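Local atomic coordinates of binding domain (Hc) of Paraclostridial Mosquitocidal Protein 1 (Paraclostridium bifermentans, PDB entry 6HOX), a protein that probably mediates host nerve cell targeting as the receptor-binding part of a botulinum-like neurotoxin directed against Anopheles mosquitoes. Residues 87-92 with 173-178; 134-139 with 197-202. All coordinates share one frame; numbering follows the deposited sequence.

Interaction 1 (87-92 with 173-178); sequences SDFTIS and VNQLKD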
ATOM      1  N   SER A  87     -31.437  -6.081  -6.879  1.00 55.62           N
ATOM      2  CA  SER A  87     -30.121  -6.334  -7.458  1.00 52.13           C
ATOM      3  C   SER A  87     -29.035  -6.258  -6.375  1.00 46.74           C
ATOM      4  O   SER A  87     -28.772  -5.188  -5.805  1.00 44.83           O
ATOM      5  CB  SER A  87     -29.835  -5.401  -8.604  1.00 53.20           C
ATOM      6  OG  SER A  87     -29.938  -4.050  -8.188  1.00 62.61           O
ATOM      7  N   ASP A  88     -28.426  -7.415  -6.095  1.00 38.85           N
ATOM      8  CA  ASP A  88     -27.182  -7.511  -5.317  1.00 36.36           C
ATOM      9  C   ASP A  88     -26.058  -6.819  -6.105  1.00 33.82           C
ATOM     10  O   ASP A  88     -26.091  -6.774  -7.326  1.00 33.33           O
ATOM     11  CB  ASP A  88     -26.814  -8.970  -5.032  1.00 35.47           C
ATOM     12  CG  ASP A  88     -27.866  -9.745  -4.256  1.00 42.81           C
ATOM     13  OD1 ASP A  88     -28.711  -9.102  -3.584  1.00 40.14           O
ATOM     14  OD2 ASP A  88     -27.840 -10.992  -4.336  1.00 45.23           O
ATOM     15  N   PHE A  89     -25.052  -6.279  -5.415  1.00 29.32           N
ATOM     16  CA  PHE A  89     -23.898  -5.742  -6.145  1.00 28.66           C
ATOM     17  C   PHE A  89     -22.654  -5.735  -5.249  1.00 27.59           C
ATOM     18  O   PHE A  89     -22.752  -5.905  -4.021  1.00 25.60           O
ATOM     19  CB  PHE A  89     -24.200  -4.358  -6.725  1.00 28.22           C
ATOM     20  CG  PHE A  89     -24.489  -3.285  -5.709  1.00 28.34           C
ATOM     21  CD1 PHE A  89     -25.778  -3.088  -5.235  1.00 28.97           C
ATOM     22  CD2 PHE A  89     -23.476  -2.472  -5.230  1.00 29.39           C
ATOM     23  CE1 PHE A  89     -26.044  -2.099  -4.300  1.00 29.70           C
ATOM     24  CE2 PHE A  89     -23.744  -1.482  -4.299  1.00 30.48           C
ATOM     25  CZ  PHE A  89     -25.030  -1.297  -3.834  1.00 31.16           C
ATOM     26  N   THR A  90     -21.500  -5.588  -5.913  1.00 25.86           N
ATOM     27  CA  THR A  90     -20.217  -5.399  -5.284  1.00 25.72           C
ATOM     28  C   THR A  90     -19.521  -4.192  -5.924  1.00 26.03           C
ATOM     29  O   THR A  90     -19.589  -3.991  -7.147  1.00 24.90           O
ATOM     30  CB  THR A  90     -19.359  -6.666  -5.395  1.00 25.02           C
ATOM     31  OG1 THR A  90     -20.088  -7.691  -4.719  1.00 25.16           O
ATOM     32  CG2 THR A  90     -17.980  -6.514  -4.786  1.00 25.16           C
ATOM     33  N   ILE A  91     -18.920  -3.371  -5.059  1.00 24.32           N
ATOM     34  CA  ILE A  91     -18.021  -2.321  -5.422  1.00 24.06           C
ATOM     35  C   ILE A  91     -16.633  -2.708  -4.889  1.00 23.67           C
ATOM     36  O   ILE A  91     -16.501  -3.031  -3.711  1.00 23.61           O
ATOM     37  CB  ILE A  91     -18.513  -0.967  -4.865  1.00 24.47           C
ATOM     38  CG1 ILE A  91     -19.788  -0.497  -5.574  1.00 25.04           C
ATOM     39  CG2 ILE A  91     -17.415   0.091  -4.946  1.00 26.14           C
ATOM     40  CD1 ILE A  91     -20.415   0.751  -4.981  1.00 24.42           C
ATOM     41  N   SER A  92     -15.617  -2.653  -5.756  1.00 22.00           N
ATOM     42  CA  SER A  92     -14.202  -2.811  -5.355  1.00 22.40           C
ATOM     43  C   SER A  92     -13.345  -1.703  -5.978  1.00 22.48           C
ATOM     44  O   SER A  92     -13.697  -1.120  -6.999  1.00 24.10           O
ATOM     45  CB  SER A  92     -13.664  -4.189  -5.669  1.00 21.52           C
ATOM     46  OG  SER A  92     -13.504  -4.427  -7.061  1.00 22.75           O
ATOM     47  N   VAL A 173     -23.043  -5.894  -1.324  1.00 28.79           N
ATOM     48  CA  VAL A 173     -24.415  -5.562  -0.950  1.00 30.09           C
ATOM     49  C   VAL A 173     -25.336  -6.684  -1.443  1.00 32.64           C
ATOM     50  O   VAL A 173     -25.527  -6.883  -2.645  1.00 32.72           O
ATOM     51  CB  VAL A 173     -24.806  -4.184  -1.504  1.00 31.25           C
ATOM     52  CG1 VAL A 173     -26.230  -3.795  -1.131  1.00 31.31           C
ATOM     53  CG2 VAL A 173     -23.819  -3.122  -1.043  1.00 32.34           C
ATOM     54  N   ASN A 174     -25.827  -7.462  -0.478  1.00 35.99           N
ATOM     55  CA  ASN A 174     -26.896  -8.407  -0.647  1.00 38.29           C
ATOM     56  C   ASN A 174     -28.141  -7.749  -0.064  1.00 40.61           C
ATOM     57  O   ASN A 174     -28.325  -7.778   1.165  1.00 34.18           O
ATOM     58  CB  ASN A 174     -26.582  -9.736   0.038  1.00 44.01           C
ATOM     59  CG  ASN A 174     -27.692 -10.758  -0.094  1.00 45.22           C
ATOM     60  OD1 ASN A 174     -27.494 -11.921   0.245  1.00 52.73           O
ATOM     61  ND2 ASN A 174     -28.855 -10.346  -0.575  1.00 50.30           N
ATOM     62  N   GLN A 175     -28.923  -7.101  -0.940  1.00 42.56           N
ATOM     63  CA  GLN A 175     -30.099  -6.326  -0.531  1.00 49.35           C
ATOM     64  C   GLN A 175     -31.053  -7.293   0.184  1.00 50.50           C
ATOM     65  O   GLN A 175     -31.163  -8.453  -0.195  1.00 53.27           O
ATOM     66  CB  GLN A 175     -30.687  -5.543  -1.718  1.00 50.69           C
ATOM     67  CG  GLN A 175     -29.765  -4.414  -2.189  1.00 52.97           C
ATOM     68  CD  GLN A 175     -30.364  -3.312  -3.039  1.00 59.17           C
ATOM     69  OE1 GLN A 175     -30.083  -3.202  -4.234  1.00 59.98           O
ATOM     70  NE2 GLN A 175     -31.129  -2.431  -2.413  1.00 60.22           N
ATOM     71  N   LEU A 176     -31.625  -6.835   1.303  1.00 57.65           N
ATOM     72  CA  LEU A 176     -32.510  -7.638   2.154  1.00 58.75           C
ATOM     73  C   LEU A 176     -31.707  -8.455   3.180  1.00 54.96           C
ATOM     74  O   LEU A 176     -32.291  -8.939   4.155  1.00 52.15           O
ATOM     75  CB  LEU A 176     -33.382  -8.550   1.277  1.00 70.02           C
ATOM     76  CG  LEU A 176     -34.457  -9.362   2.001  1.00 81.47           C
ATOM     77  CD1 LEU A 176     -35.335  -8.475   2.877  1.00 82.90           C
ATOM     78  CD2 LEU A 176     -35.306 -10.138   1.000  1.00 86.50           C
ATOM     79  N   LYS A 177     -30.387  -8.611   2.998  1.00 45.19           N
ATOM     80  CA  LYS A 177     -29.580  -9.347   3.979  1.00 43.50           C
ATOM     81  C   LYS A 177     -28.535  -8.427   4.626  1.00 38.44           C
ATOM     82  O   LYS A 177     -28.777  -7.880   5.695  1.00 34.42           O
ATOM     83  CB  LYS A 177     -28.935 -10.588   3.356  1.00 48.57           C
ATOM     84  CG  LYS A 177     -29.831 -11.812   3.325  1.00 57.25           C
ATOM     85  CD  LYS A 177     -29.072 -13.121   3.301  1.00 63.60           C
ATOM     86  CE  LYS A 177     -29.987 -14.315   3.103  1.00 68.11           C
ATOM     87  NZ  LYS A 177     -29.218 -15.581   3.021  1.00 70.89           N
ATOM     88  N   ASP A 178     -27.351  -8.303   4.013  1.00 34.51           N
ATOM     89  CA  ASP A 178     -26.274  -7.587   4.663  1.00 33.96           C
ATOM     90  C   ASP A 178     -25.416  -6.844   3.642  1.00 30.94           C
ATOM     91  O   ASP A 178     -25.371  -7.166   2.451  1.00 28.30           O
ATOM     92  CB  ASP A 178     -25.401  -8.509   5.514  1.00 38.79           C
ATOM     93  CG  ASP A 178     -24.873  -9.719   4.764  1.00 43.79           C
ATOM     94  OD1 ASP A 178     -25.341  -9.974   3.627  1.00 46.43           O
ATOM     95  OD2 ASP A 178     -23.998 -10.400   5.325  1.00 53.70           O
TER
HETATM   96  O   HOH W   1     -30.536 -11.029  -2.502  1.00 53.93           O
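Asp88 OD1 accepts two hydrogen bonds, a weak, bent one from the backbone N of Gln175 (N to OD1 3.3 Å, 132° at the hydrogen) and another from water 1 at 2.9 Å. The same water accepts a weak bond from Asn174 ND2, so it bridges carboxylate and amide. These two side chains, Asp88 and Asn174, run alongside one another with their flat ends turned 57° apart. Asp88 CG stands anti to its own carbonyl carbon, beside the backbone N, which brings OD1 within bonding distance of Gln175 N.

One residue further along, Phe89 and Val173 form an antiparallel hydrogen-bonded pair: Val173 N to Phe89 O is 2.7 Å, and Phe89 N to Val173 O is 2.9 Å. Both side chains leave the sheet on the same face. Phe89 CG lies between the backbone N and the carbonyl carbon (chi1 63°), which turns one ring face onto Val173, beside which it runs. Val173 CB therefore sits over the ring face in a CH-pi contact, 3.8 Å from the ring centroid, while Val173 CG2 reaches Phe89 CZ at 3.5 Å. Phe83 meets the ring edge-to-face.

Beyond the pair, Lys177 and Asp178 both oppose Asn174 in a classic beta bulge, where the chain turns from strand 167-174 into strand 178-183. The chemistry thus changes within one residue: firm backbone bonds and apolar packing hold the Phe89 pair, whereas weaker, partly water-mediated bonds tie Asp88 to the turn.

Interaction 2 (134-139 with 197-202); sequences WRMKDR and RGIDNN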
ATOM      1  N   TRP A 134     -18.813   4.022   4.069  1.00 20.78           N
ATOM      2  CA  TRP A 134     -19.798   3.538   3.125  1.00 23.02           C
ATOM      3  C   TRP A 134     -21.174   3.861   3.704  1.00 22.97           C
ATOM      4  O   TRP A 134     -21.458   3.516   4.854  1.00 23.20           O
ATOM      5  CB  TRP A 134     -19.635   2.030   2.857  1.00 23.58           C
ATOM      6  CG  TRP A 134     -20.799   1.408   2.160  1.00 25.60           C
ATOM      7  CD1 TRP A 134     -21.745   0.586   2.709  1.00 25.94           C
ATOM      8  CD2 TRP A 134     -21.164   1.574   0.779  1.00 26.51           C
ATOM      9  NE1 TRP A 134     -22.652   0.211   1.755  1.00 26.83           N
ATOM     10  CE2 TRP A 134     -22.322   0.803   0.565  1.00 27.25           C
ATOM     11  CE3 TRP A 134     -20.600   2.259  -0.300  1.00 28.47           C
ATOM     12  CZ2 TRP A 134     -22.939   0.722  -0.680  1.00 29.19           C
ATOM     13  CZ3 TRP A 134     -21.211   2.188  -1.528  1.00 28.99           C
ATOM     14  CH2 TRP A 134     -22.372   1.437  -1.710  1.00 30.68           C
ATOM     15  N   ARG A 135     -22.015   4.535   2.924  1.00 22.24           N
ATOM     16  CA  ARG A 135     -23.350   4.841   3.398  1.00 24.83           C
ATOM     17  C   ARG A 135     -24.372   4.571   2.292  1.00 26.20           C
ATOM     18  O   ARG A 135     -24.132   4.911   1.114  1.00 24.69           O
ATOM     19  CB  ARG A 135     -23.449   6.288   3.887  1.00 26.12           C
ATOM     20  CG  ARG A 135     -24.883   6.687   4.226  1.00 30.44           C
ATOM     21  CD  ARG A 135     -25.050   8.044   4.878  1.00 31.65           C
ATOM     22  NE  ARG A 135     -24.298   8.101   6.126  1.00 33.80           N
ATOM     23  CZ  ARG A 135     -23.156   8.764   6.277  1.00 32.59           C
ATOM     24  NH1 ARG A 135     -22.825   9.701   5.404  1.00 32.36           N
ATOM     25  NH2 ARG A 135     -22.357   8.480   7.295  1.00 32.17           N
ATOM     26  N   MET A 136     -25.487   3.947   2.701  1.00 25.23           N
ATOM     27  CA  MET A 136     -26.693   3.747   1.911  1.00 25.92           C
ATOM     28  C   MET A 136     -27.859   4.498   2.576  1.00 27.63           C
ATOM     29  O   MET A 136     -27.991   4.492   3.809  1.00 25.85           O
ATOM     30  CB  MET A 136     -27.036   2.256   1.824  1.00 26.92           C
ATOM     31  CG  MET A 136     -26.055   1.477   0.956  1.00 28.46           C
ATOM     32  SD  MET A 136     -26.304  -0.305   0.998  1.00 31.67           S
ATOM     33  CE  MET A 136     -25.957  -0.595   2.717  1.00 28.43           C
ATOM     34  N   LYS A 137     -28.677   5.169   1.756  1.00 27.47           N
ATOM     35  CA  LYS A 137     -29.908   5.801   2.220  1.00 28.43           C
ATOM     36  C   LYS A 137     -31.029   5.478   1.231  1.00 27.48           C
ATOM     37  O   LYS A 137     -30.880   5.665   0.038  1.00 26.90           O
ATOM     38  CB  LYS A 137     -29.718   7.309   2.380  1.00 30.29           C
ATOM     39  CG  LYS A 137     -30.908   8.036   2.988  1.00 32.90           C
ATOM     40  CD  LYS A 137     -31.068   9.458   2.526  1.00 37.04           C
ATOM     41  CE  LYS A 137     -30.233  10.462   3.282  1.00 38.20           C
ATOM     42  NZ  LYS A 137     -30.669  11.833   2.930  1.00 41.03           N
ATOM     43  N   ASP A 138     -32.150   4.964   1.741  1.00 26.14           N
ATOM     44  CA  ASP A 138     -33.246   4.558   0.877  1.00 27.77           C
ATOM     45  C   ASP A 138     -34.252   5.718   0.775  1.00 27.44           C
ATOM     46  O   ASP A 138     -34.066   6.789   1.346  1.00 25.57           O
ATOM     47  CB  ASP A 138     -33.823   3.210   1.333  1.00 28.36           C
ATOM     48  CG  ASP A 138     -34.740   3.278   2.527  1.00 27.98           C
ATOM     49  OD1 ASP A 138     -34.981   4.415   3.013  1.00 28.47           O
ATOM     50  OD2 ASP A 138     -35.204   2.183   2.964  1.00 29.25           O
ATOM     51  N   ARG A 139     -35.315   5.491   0.018  1.00 28.79           N
ATOM     52  CA  ARG A 139     -36.265   6.519  -0.340  1.00 34.25           C
ATOM     53  C   ARG A 139     -37.165   6.909   0.840  1.00 35.79           C
ATOM     54  O   ARG A 139     -37.924   7.871   0.706  1.00 34.51           O
ATOM     55  CB  ARG A 139     -37.108   6.053  -1.533  1.00 38.06           C
ATOM     56  CG  ARG A 139     -37.985   4.843  -1.253  1.00 43.52           C
ATOM     57  CD  ARG A 139     -38.121   3.946  -2.474  1.00 49.62           C
ATOM     58  NE  ARG A 139     -38.915   2.757  -2.192  1.00 56.87           N
ATOM     59  CZ  ARG A 139     -40.247   2.738  -2.132  1.00 60.02           C
ATOM     60  NH1 ARG A 139     -40.932   3.853  -2.317  1.00 61.21           N
ATOM     61  NH2 ARG A 139     -40.887   1.611  -1.881  1.00 60.95           N
ATOM     62  N   ARG A 197     -35.047  -0.299   1.971  1.00 37.83           N
ATOM     63  CA  ARG A 197     -35.729  -0.531   0.726  1.00 41.77           C
ATOM     64  C   ARG A 197     -34.805  -0.039  -0.396  1.00 42.03           C
ATOM     65  O   ARG A 197     -33.576  -0.297  -0.360  1.00 45.71           O
ATOM     66  CB  ARG A 197     -37.146   0.033   0.844  1.00 43.94           C
ATOM     67  CG  ARG A 197     -37.970  -0.675   1.915  1.00 48.99           C
ATOM     68  CD  ARG A 197     -38.031  -2.190   1.696  1.00 51.71           C
ATOM     69  NE  ARG A 197     -38.768  -2.933   2.718  1.00 53.33           N
ATOM     70  CZ  ARG A 197     -38.217  -3.726   3.641  1.00 55.48           C
ATOM     71  NH1 ARG A 197     -36.908  -3.932   3.668  1.00 53.65           N
ATOM     72  NH2 ARG A 197     -38.984  -4.310   4.543  1.00 51.74           N
ATOM     73  N   GLY A 198     -35.378   0.619  -1.396  1.00 37.40           N
ATOM     74  CA  GLY A 198     -34.649   0.939  -2.619  1.00 35.94           C
ATOM     75  C   GLY A 198     -33.729   2.133  -2.432  1.00 32.56           C
ATOM     76  O   GLY A 198     -34.081   3.105  -1.771  1.00 32.66           O
ATOM     77  N   ILE A 199     -32.544   2.054  -3.039  1.00 33.41           N
ATOM     78  CA  ILE A 199     -31.578   3.149  -3.041  1.00 30.79           C
ATOM     79  C   ILE A 199     -31.321   3.617  -4.481  1.00 31.83           C
ATOM     80  O   ILE A 199     -30.504   4.498  -4.694  1.00 29.17           O
ATOM     81  CB  ILE A 199     -30.272   2.732  -2.341  1.00 29.64           C
ATOM     82  CG1 ILE A 199     -29.508   1.639  -3.094  1.00 32.38           C
ATOM     83  CG2 ILE A 199     -30.536   2.344  -0.901  1.00 27.78           C
ATOM     84  CD1 ILE A 199     -28.040   1.572  -2.709  1.00 32.51           C
ATOM     85  N   ASP A 200     -32.010   3.012  -5.455  1.00 34.14           N
ATOM     86  CA  ASP A 200     -31.865   3.386  -6.856  1.00 38.27           C
ATOM     87  C   ASP A 200     -32.229   4.860  -7.029  1.00 35.05           C
ATOM     88  O   ASP A 200     -33.050   5.418  -6.275  1.00 34.43           O
ATOM     89  CB  ASP A 200     -32.732   2.535  -7.781  1.00 43.15           C
ATOM     90  CG  ASP A 200     -34.136   2.325  -7.245  1.00 47.80           C
ATOM     91  OD1 ASP A 200     -34.270   1.736  -6.137  1.00 51.00           O
ATOM     92  OD2 ASP A 200     -35.081   2.767  -7.925  1.00 55.41           O
ATOM     93  N   ASN A 201     -31.602   5.484  -8.032  1.00 30.65           N
ATOM     94  CA  ASN A 201     -31.886   6.857  -8.373  1.00 29.14           C
ATOM     95  C   ASN A 201     -31.464   7.050  -9.831  1.00 30.49           C
ATOM     96  O   ASN A 201     -30.889   6.141 -10.435  1.00 29.98           O
ATOM     97  CB  ASN A 201     -31.217   7.837  -7.402  1.00 29.32           C
ATOM     98  CG  ASN A 201     -29.698   7.771  -7.445  1.00 28.36           C
ATOM     99  OD1 ASN A 201     -29.111   7.788  -8.517  1.00 26.22           O
ATOM    100  ND2 ASN A 201     -29.048   7.700  -6.299  1.00 24.91           N
ATOM    101  N   ASN A 202     -31.759   8.233 -10.373  1.00 31.46           N
ATOM    102  CA  ASN A 202     -31.434   8.559 -11.740  1.00 34.00           C
ATOM    103  C   ASN A 202     -30.249   9.526 -11.817  1.00 32.10           C
ATOM    104  O   ASN A 202     -30.020  10.088 -12.875  1.00 32.79           O
ATOM    105  CB  ASN A 202     -32.635   9.177 -12.465  1.00 35.01           C
ATOM    106  CG  ASN A 202     -33.779   8.200 -12.632  1.00 39.46           C
ATOM    107  OD1 ASN A 202     -34.892   8.469 -12.187  1.00 44.29           O
ATOM    108  ND2 ASN A 202     -33.513   7.053 -13.242  1.00 41.23           N
TER
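Asp138 takes the backbone N-H of Arg197 on OD2, a short and nearly straight bond (N to OD2 2.7 Å, 173° at the hydrogen) that uses the anti lone pair. Asp138 CG lies between its own N and carbonyl carbon (chi1 78°), and in this pose OD1 is left to accept the backbone N-H groups of Phe140 and Lys142. With both oxygens engaged, the carboxylate's rotation is fixed. Its partner is the backbone of Arg197 and not the guanidinium: that side chain bends at chi2 (-55°) and leads away to the carbonyl of Asn194, leaving Arg197 NE 6.2 Å from Asp138 OD2.

Gly198 O receives a weak bond from Arg139 N at 3.2 Å and a CA-H...O contact from Asp138 CA at 3.1 Å. The Arg139 chain kinks at chi2 and brings its guanidinium back beside the loop, with Gly198 N near the plane at its edge.

Ile199 CG2 rests against the backbone at Lys137 O (3.5 Å), and the other branch, Ile199 CD1, makes the apolar contact with Met136 CG at 4.2 Å, the two side chains crossing obliquely.

The contact joins the end of strand 131-137, where it turns toward strand 143-147, to the loop between strands 186-192 and 205-207. Met136 is enclosed further by Ile144 of strand 143-147 and by Cys179 of strand 178-183.

Interactions 1 and 2 lie with their centres about 12 Å apart, and their segments alternate along the chain. They meet in the apolar layer between two antiparallel sheets of the domain, whose sequence family belongs to the concanavalin clan. Val173 links them directly: its CG1 lies 4.1 Å from Met136 SD, and its CG2 is 4.0 Å from Trp134 CZ2. Ile91 CD1 adds a contact of 3.8 Å with Trp134 CZ3. The strand pair of interaction 1 thus presents its apolar face to strand 131-137, whose far end is tied to a loop by interaction 2. The two interactions therefore meet through side chains, while their backbone bonds remain separate.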